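Local coordinates for acyl carrier protein (Thermotoga maritima, PDB 1VKU), which probably carries the growing acyl chain through the cycles of fatty acid biosynthesis as a small helical carrier protein, at residues 23-26 against 27-31; 39-42 against 43-47; 46-49 against 50-54; 54-57 against 58-62. All coordinates share one frame; numbering follows the deposited sequence.

Interaction 1: residues 23-26 against 27-31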
# COMPACT_ATOMS: atom_id res chain seq x y z
N VAL A 23 -2.76 4.72 -5.29
CA VAL A 23 -3.71 5.79 -5.66
C VAL A 23 -4.93 5.23 -6.42
O VAL A 23 -6.07 5.64 -6.18
CB VAL A 23 -2.99 6.91 -6.40
CG1 VAL A 23 -3.95 7.95 -6.99
CG2 VAL A 23 -2.05 7.57 -5.45
N GLU A 24 -4.68 4.29 -7.32
CA GLU A 24 -5.74 3.72 -8.16
C GLU A 24 -6.71 2.91 -7.34
O GLU A 24 -7.94 3.02 -7.50
CB GLU A 24 -5.11 2.86 -9.27
CG GLU A 24 -6.04 1.89 -9.99
CD GLU A 24 -5.28 0.73 -10.64
OE1 GLU A 24 -4.12 0.91 -11.10
OE2 GLU A 24 -5.83 -0.40 -10.68
N ILE A 25 -6.17 2.08 -6.46
CA ILE A 25 -6.99 1.28 -5.55
C ILE A 25 -7.78 2.18 -4.61
O ILE A 25 -8.96 1.98 -4.43
CB ILE A 25 -6.12 0.32 -4.73
CG1 ILE A 25 -5.60 -0.84 -5.59
CG2 ILE A 25 -6.92 -0.22 -3.55
CD1 ILE A 25 -4.52 -1.62 -4.94
N ALA A 26 -7.14 3.19 -4.02
CA ALA A 26 -7.86 4.12 -3.14
C ALA A 26 -9.04 4.75 -3.85
O ALA A 26 -10.13 4.85 -3.32
CB ALA A 26 -6.91 5.20 -2.61
N SER A 27 -8.82 5.12 -5.11
CA SER A 27 -9.83 5.79 -5.90
C SER A 27 -10.91 4.84 -6.39
O SER A 27 -12.11 5.14 -6.29
CB SER A 27 -9.19 6.45 -7.10
OG SER A 27 -10.18 7.10 -7.87
N GLU A 28 -10.49 3.71 -6.95
CA GLU A 28 -11.42 2.79 -7.59
C GLU A 28 -12.14 1.87 -6.63
O GLU A 28 -13.32 1.63 -6.79
CB GLU A 28 -10.71 1.96 -8.64
CG GLU A 28 -10.57 2.68 -9.96
CD GLU A 28 -9.74 1.89 -10.94
OE1 GLU A 28 -9.69 0.63 -10.80
OE2 GLU A 28 -9.14 2.52 -11.84
N LYS A 29 -11.43 1.33 -5.65
CA LYS A 29 -12.08 0.43 -4.72
C LYS A 29 -12.64 1.15 -3.51
O LYS A 29 -13.62 0.70 -2.94
CB LYS A 29 -11.14 -0.66 -4.25
CG LYS A 29 -10.32 -1.29 -5.33
CD LYS A 29 -11.17 -2.09 -6.22
CE LYS A 29 -10.43 -3.32 -6.61
NZ LYS A 29 -11.45 -4.32 -6.98
N MSE A 30 -12.04 2.26 -3.12
CA MSE A 30 -12.36 2.85 -1.81
C MSE A 30 -13.00 4.22 -1.88
O MSE A 30 -13.42 4.73 -0.86
CB MSE A 30 -11.12 2.84 -0.91
CG MSE A 30 -10.59 1.41 -0.67
SE MSE A 30 -8.88 1.37 0.19
CE MSE A 30 -9.55 1.59 2.01
N GLY A 31 -13.09 4.82 -3.07
CA GLY A 31 -13.79 6.09 -3.24
C GLY A 31 -13.06 7.31 -2.69
O GLY A 31 -13.68 8.31 -2.32
O HOH W 1 -7.84 -1.28 -8.70
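The last turns of helix 14-28 and the residues after them run through Val23, Glu24, Ile25 and Ala26 into Ser27, Glu28 and Lys29, and Gly31, with positive phi, is the first residue to leave helical geometry. Three regular i to i+4 backbone bonds hold the stretch: Ser27 N to Val23 O, Glu28 N to Glu24 O at 2.7 Å and Lys29 N to Ile25 O at 2.8 Å. Beyond them the ladder frays, for Met30 N makes weak bonds to both Ile25 O and Ala26 O.

On the outer side the two glutamates cross obliquely. Glu24 CG, anti to the backbone N (chi1 164°), comes within 3.7 Å of Glu28 OE2, and the carboxylate planes lie 35° apart. Glu24 OE2 and Glu28 OE1 are 4.0 Å apart; a water donates to Glu24 OE2 at 3.0 Å and weakly to Glu28 OE1. Lys21, one turn earlier, forms a salt bridge with Glu24 OE2. On another side of the helix, Ile25 CG2 meets Lys29 CG at 4.0 Å, an aliphatic contact beside which Phe59 of helix 50-64 packs.

Two carboxylates this close would be expected to repel each other; the salt bridge from Lys21 to Glu24, with a smaller share from the bridging water, probably offsets part of that cost.

Interaction 2: residues 39-42 against 43-47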
# COMPACT_ATOMS: atom_id res chain seq x y z
N GLU A 39 5.11 9.40 -0.24
CA GLU A 39 5.44 8.25 0.59
C GLU A 39 5.59 8.52 2.09
O GLU A 39 5.40 7.62 2.91
CB GLU A 39 6.78 7.72 0.14
CG GLU A 39 6.73 6.48 -0.70
CD GLU A 39 8.12 5.92 -0.92
OE1 GLU A 39 8.97 6.06 -0.02
OE2 GLU A 39 8.37 5.35 -2.00
N GLU A 40 5.98 9.74 2.44
CA GLU A 40 6.23 10.13 3.81
C GLU A 40 4.97 10.45 4.59
O GLU A 40 5.03 10.55 5.80
CB GLU A 40 7.18 11.34 3.88
CG GLU A 40 8.62 11.04 3.49
CD GLU A 40 9.28 9.95 4.34
OE1 GLU A 40 9.15 10.00 5.59
OE2 GLU A 40 9.93 9.05 3.76
N ASN A 41 3.85 10.63 3.89
CA ASN A 41 2.55 10.83 4.54
C ASN A 41 2.13 9.62 5.37
O ASN A 41 2.26 8.47 4.92
CB ASN A 41 1.42 11.03 3.51
CG ASN A 41 1.64 12.24 2.60
OD1 ASN A 41 1.37 12.17 1.38
ND2 ASN A 41 2.10 13.33 3.17
N THR A 42 1.55 9.87 6.53
CA THR A 42 0.95 8.80 7.30
C THR A 42 -0.39 8.47 6.67
O THR A 42 -1.03 9.32 6.04
CB THR A 42 0.76 9.21 8.75
OG1 THR A 42 -0.15 10.30 8.82
CG2 THR A 42 2.05 9.83 9.27
N PHE A 43 -0.83 7.24 6.84
CA PHE A 43 -2.16 6.90 6.35
C PHE A 43 -3.21 7.68 7.06
O PHE A 43 -4.22 8.05 6.47
CB PHE A 43 -2.41 5.41 6.50
CG PHE A 43 -1.84 4.63 5.40
CD1 PHE A 43 -2.45 4.64 4.15
CD2 PHE A 43 -0.67 3.92 5.58
CE1 PHE A 43 -1.90 3.94 3.10
CE2 PHE A 43 -0.11 3.20 4.54
CZ PHE A 43 -0.73 3.21 3.30
N LYS A 44 -2.95 7.94 8.34
CA LYS A 44 -3.83 8.67 9.20
C LYS A 44 -4.06 10.04 8.61
O LYS A 44 -5.20 10.48 8.48
CB LYS A 44 -3.22 8.79 10.60
CG LYS A 44 -3.97 9.70 11.54
CD LYS A 44 -3.54 9.47 12.98
CE LYS A 44 -4.47 10.17 13.95
NZ LYS A 44 -4.10 11.59 14.16
N GLU A 45 -2.98 10.74 8.26
CA GLU A 45 -3.17 12.04 7.66
C GLU A 45 -3.87 11.99 6.29
O GLU A 45 -4.52 12.94 5.92
CB GLU A 45 -1.88 12.85 7.62
CG GLU A 45 -0.98 12.58 6.44
CD GLU A 45 0.32 13.33 6.58
OE1 GLU A 45 0.29 14.58 6.65
OE2 GLU A 45 1.38 12.68 6.64
N LEU A 46 -3.74 10.89 5.56
CA LEU A 46 -4.47 10.76 4.30
C LEU A 46 -5.95 10.42 4.49
O LEU A 46 -6.69 10.29 3.52
CB LEU A 46 -3.82 9.71 3.39
CG LEU A 46 -2.43 10.11 2.93
CD1 LEU A 46 -1.97 9.14 1.89
CD2 LEU A 46 -2.44 11.51 2.36
N GLY A 47 -6.36 10.31 5.75
CA GLY A 47 -7.73 9.92 6.13
C GLY A 47 -8.02 8.43 6.10
O GLY A 47 -9.15 8.04 5.92
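Hydrogen bonds dominate, and Thr42 takes part in three of them with the residues that follow. Its OG1 accepts from Glu45 N at 2.9 Å. In return Thr42 N donates to Glu45 OE2 at 2.8 Å, using the anti lone pair of that oxygen. Each side chain thus accepts from the other residue's backbone N-H, a reciprocal pair. Thr42 O accepts in addition from Leu46 N, at 3.2 Å. Residues 43-45 are coiled like a helix but lack its regular bonding, and a type I turn from Lys44 to Gly47 ends this piece of the long loop between helix 14-28 and helix 50-64. Thr42 OG1 lies between its backbone N and carbonyl carbon (chi1 64°), which aims it at Glu45 N. A valine in its place would probably leave Glu45 N without its acceptor and loosen the start of the turn.

Van der Waals contacts fill in the rest. Asn41 CB sits 3.5 Å from Glu45 OE2, with the amide and carboxylate planes 76° apart, while Asn41 OD1 accepts from Asp38 N. Leu46 crosses Asn41 at about a right angle, its CD2 4.0 Å from Asn41 OD1, and also packs on Phe22 of helix 14-28.

Interaction 3: residues 46-49 against 50-54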
# COMPACT_ATOMS: atom_id res chain seq x y z
N LEU A 46 -3.74 10.89 5.56
CA LEU A 46 -4.47 10.76 4.30
C LEU A 46 -5.95 10.42 4.49
O LEU A 46 -6.69 10.29 3.52
CB LEU A 46 -3.82 9.71 3.39
CG LEU A 46 -2.43 10.11 2.93
CD1 LEU A 46 -1.97 9.14 1.89
CD2 LEU A 46 -2.44 11.51 2.36
N GLY A 47 -6.36 10.31 5.75
CA GLY A 47 -7.73 9.92 6.13
C GLY A 47 -8.02 8.43 6.10
O GLY A 47 -9.15 8.04 5.92
N PHE A 48 -7.00 7.59 6.25
CA PHE A 48 -7.24 6.15 6.31
C PHE A 48 -7.19 5.75 7.77
O PHE A 48 -6.20 6.02 8.45
CB PHE A 48 -6.16 5.36 5.56
CG PHE A 48 -6.23 5.50 4.06
CD1 PHE A 48 -5.84 6.69 3.43
CD2 PHE A 48 -6.62 4.43 3.28
CE1 PHE A 48 -5.89 6.80 2.03
CE2 PHE A 48 -6.67 4.53 1.89
CZ PHE A 48 -6.32 5.71 1.26
N ASP A 49 -8.25 5.11 8.25
CA ASP A 49 -8.20 4.56 9.60
C ASP A 49 -7.69 3.11 9.56
O ASP A 49 -7.27 2.62 8.52
CB ASP A 49 -9.53 4.70 10.32
CG ASP A 49 -10.59 3.71 9.85
OD1 ASP A 49 -10.37 2.96 8.88
OD2 ASP A 49 -11.70 3.59 10.40
N SER A 50 -7.72 2.45 10.71
CA SER A 50 -7.10 1.14 10.86
C SER A 50 -7.79 0.11 9.98
O SER A 50 -7.13 -0.77 9.43
CB SER A 50 -7.10 0.71 12.34
OG SER A 50 -8.44 0.66 12.86
N ILE A 51 -9.11 0.27 9.83
CA ILE A 51 -9.94 -0.61 9.00
C ILE A 51 -9.64 -0.36 7.54
O ILE A 51 -9.62 -1.29 6.76
CB ILE A 51 -11.44 -0.37 9.28
CG1 ILE A 51 -11.78 -0.75 10.74
CG2 ILE A 51 -12.29 -1.17 8.29
CD1 ILE A 51 -13.22 -0.49 11.11
N ASP A 52 -9.41 0.89 7.17
CA ASP A 52 -9.05 1.22 5.80
C ASP A 52 -7.69 0.61 5.43
O ASP A 52 -7.51 0.17 4.30
CB ASP A 52 -8.95 2.72 5.60
CG ASP A 52 -10.28 3.42 5.65
OD1 ASP A 52 -11.33 2.82 5.31
OD2 ASP A 52 -10.35 4.61 6.01
N VAL A 53 -6.74 0.65 6.35
CA VAL A 53 -5.45 0.03 6.12
C VAL A 53 -5.58 -1.47 5.86
O VAL A 53 -4.95 -1.97 4.95
CB VAL A 53 -4.46 0.32 7.23
CG1 VAL A 53 -3.21 -0.53 7.06
CG2 VAL A 53 -4.11 1.78 7.20
N ILE A 54 -6.39 -2.17 6.66
CA ILE A 54 -6.70 -3.59 6.44
C ILE A 54 -7.31 -3.84 5.05
O ILE A 54 -6.89 -4.75 4.36
CB ILE A 54 -7.63 -4.13 7.55
CG1 ILE A 54 -6.91 -4.17 8.88
CG2 ILE A 54 -8.24 -5.49 7.16
CD1 ILE A 54 -7.80 -4.33 10.09
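Asp49 OD1 accepts from Asp52 N at 2.9 Å, met nearly along its own C-O axis, and Ile51 N approaches the same oxygen to 3.1 Å. The carboxylate gets there because CG lies between the backbone N and the carbonyl carbon (chi1 75°), folding the side chain over the first turn of helix 50-64. The return bond runs from Asp49 N to Asp52 OD2 at 3.1 Å; the donor comes from the anti side and stands 33° out of the carboxylate plane. Asp49 is therefore the N-cap and, with Asp52, forms a capping box. Behind it, Val53 N to Asp49 O at 3.0 Å is the first i to i+4 bond across this junction.

Phe48 flanks the box. It crosses Asp52 at about a right angle, with CD2 3.7 Å from Asp52 CB and the ring plane 86° from that of the carboxylate. Its CB meets Val53 CG2 at 4.4 Å, an apolar contact. The Phe48 ring also meets Phe43 edge-to-face and touches Ala26 of helix 14-28. Ser50, the predicted attachment residue for 4'-phosphopantetheine, is the first residue of the helix, and no prosthetic group is present here.

Replacing Asp52 by an alanine is likely to leave Asp49 N without this acceptor and free the loop before the helix to shift. Asp49 OD1 and Asp52 OD2 are only 3.3 Å apart, a repulsion that the two N-H donors and the positive end of the helix dipole probably offset. The reciprocal bonds span Ser50 and probably help hold the backbone there.

Interaction 4: residues 54-57 against 58-62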
# COMPACT_ATOMS: atom_id res chain seq x y z
N ILE A 54 -6.39 -2.17 6.66
CA ILE A 54 -6.70 -3.59 6.44
C ILE A 54 -7.31 -3.84 5.05
O ILE A 54 -6.89 -4.75 4.36
CB ILE A 54 -7.63 -4.13 7.55
CG1 ILE A 54 -6.91 -4.17 8.88
CG2 ILE A 54 -8.24 -5.49 7.16
CD1 ILE A 54 -7.80 -4.33 10.09
N ASP A 55 -8.29 -3.02 4.63
CA ASP A 55 -8.89 -3.17 3.31
C ASP A 55 -7.84 -2.93 2.23
O ASP A 55 -7.72 -3.71 1.30
CB ASP A 55 -10.07 -2.22 3.09
CG ASP A 55 -11.34 -2.69 3.75
OD1 ASP A 55 -11.74 -3.88 3.62
OD2 ASP A 55 -12.04 -1.90 4.42
N LEU A 56 -7.11 -1.83 2.33
CA LEU A 56 -5.99 -1.54 1.42
C LEU A 56 -5.01 -2.72 1.29
O LEU A 56 -4.63 -3.08 0.19
CB LEU A 56 -5.24 -0.30 1.89
CG LEU A 56 -4.17 0.29 0.97
CD1 LEU A 56 -4.78 0.77 -0.32
CD2 LEU A 56 -3.57 1.42 1.72
N VAL A 57 -4.63 -3.31 2.42
CA VAL A 57 -3.66 -4.42 2.44
C VAL A 57 -4.25 -5.64 1.71
O VAL A 57 -3.58 -6.23 0.88
CB VAL A 57 -3.20 -4.75 3.89
CG1 VAL A 57 -2.51 -6.09 3.98
CG2 VAL A 57 -2.29 -3.62 4.44
N MSE A 58 -5.51 -5.96 1.99
CA MSE A 58 -6.17 -7.09 1.36
C MSE A 58 -6.32 -6.89 -0.14
O MSE A 58 -6.24 -7.85 -0.91
CB MSE A 58 -7.50 -7.39 2.01
CG MSE A 58 -7.37 -7.97 3.39
SE MSE A 58 -9.12 -8.00 4.34
CE MSE A 58 -9.89 -9.60 3.45
N PHE A 59 -6.49 -5.63 -0.56
CA PHE A 59 -6.53 -5.31 -2.00
C PHE A 59 -5.16 -5.50 -2.67
O PHE A 59 -5.08 -6.08 -3.74
CB PHE A 59 -7.05 -3.90 -2.30
CG PHE A 59 -8.55 -3.71 -2.08
CD1 PHE A 59 -9.48 -4.55 -2.66
CD2 PHE A 59 -9.00 -2.60 -1.35
CE1 PHE A 59 -10.84 -4.34 -2.46
CE2 PHE A 59 -10.34 -2.38 -1.17
CZ PHE A 59 -11.26 -3.25 -1.71
N PHE A 60 -4.09 -5.03 -2.03
CA PHE A 60 -2.74 -5.31 -2.50
C PHE A 60 -2.42 -6.81 -2.51
O PHE A 60 -1.82 -7.33 -3.45
CB PHE A 60 -1.70 -4.57 -1.67
CG PHE A 60 -1.37 -3.21 -2.21
CD1 PHE A 60 -0.46 -3.06 -3.25
CD2 PHE A 60 -1.98 -2.09 -1.70
CE1 PHE A 60 -0.15 -1.81 -3.76
CE2 PHE A 60 -1.68 -0.81 -2.22
CZ PHE A 60 -0.78 -0.68 -3.26
N GLU A 61 -2.83 -7.51 -1.47
CA GLU A 61 -2.64 -8.95 -1.40
C GLU A 61 -3.23 -9.67 -2.62
O GLU A 61 -2.65 -10.59 -3.19
CB GLU A 61 -3.28 -9.49 -0.13
CG GLU A 61 -2.57 -9.16 1.17
CD GLU A 61 -3.13 -9.91 2.37
OE1 GLU A 61 -4.37 -10.00 2.54
OE2 GLU A 61 -2.33 -10.41 3.18
N ASP A 62 -4.44 -9.27 -2.99
CA ASP A 62 -5.15 -9.94 -4.05
C ASP A 62 -4.53 -9.56 -5.39
O ASP A 62 -4.39 -10.42 -6.26
CB ASP A 62 -6.61 -9.54 -4.03
CG ASP A 62 -7.46 -10.34 -5.00
OD1 ASP A 62 -7.30 -11.57 -5.07
OD2 ASP A 62 -8.34 -9.80 -5.72
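The Phe60 ring has Leu56 O at its edge, near the ring plane, with CD2 3.4 Å from that oxygen. Leu56 runs alongside, pointing the same way, and its CD1 reaches Phe60 CE2 at 4.0 Å. The leucine CG stands anti to its backbone N (chi1 -171°), which carries the branched end along the helix toward the ring one turn later. The Phe59 ring meets the preceding turn obliquely, and its CD2 comes to 3.1 Å from Asp55 O.

Met58, present as selenomethionine, and Ile54 also lie side by side, the selenium 3.9 Å from Ile54 CG2; the Met58 chain is straight as far as SE and bends at the last torsion (chi3 78°). Glu61 lies at a slant across Val57, and its CG packs 3.1 Å from Val57 O. The carboxylate beyond is engaged farther on, Glu61 OE2 accepting from Ile68 N in the loop after the helix.

Under these side chains runs an unbroken set of backbone bonds: Met58 N to Ile54 O, Phe59 N to Asp55 O, Phe60 N to Leu56 O, and Glu61 N to Val57 O at 2.8 Å.

Leu56 and Phe60 face inward, against Phe22 of helix 14-28 and Leu82 of helix 79-92, whereas Phe59 leans on Ile25 and Met30, and Ile54 and Met58 lie on the exposed side. This is the helix that begins at the predicted phosphopantetheine attachment serine of the acyl carrier protein fold, and its face with Leu56 and Phe60 packs into the helical bundle.

From the N terminus, interaction 1 ends helix 14-28, interaction 2 forms a turn in the long loop that follows, interaction 3 joins that loop to helix 50-64, and interaction 4 continues along the same helix. Interaction 1 precedes the others; 2, 3 and 4 follow, each overlapping the next, and none nests or crosses. Interactions 2 and 3 share Leu46 and Gly47, and a probable hydrogen bond joins Phe43 O to Phe48 N; interactions 3 and 4 share Ile54. Packing ties the ends together in space: Met30 of 27-31 reaches Phe48, Asp52 and Phe59, and Phe43 meets Val53 and Leu56. The end of the first helix, the loop and helix 50-64 thus close on one core.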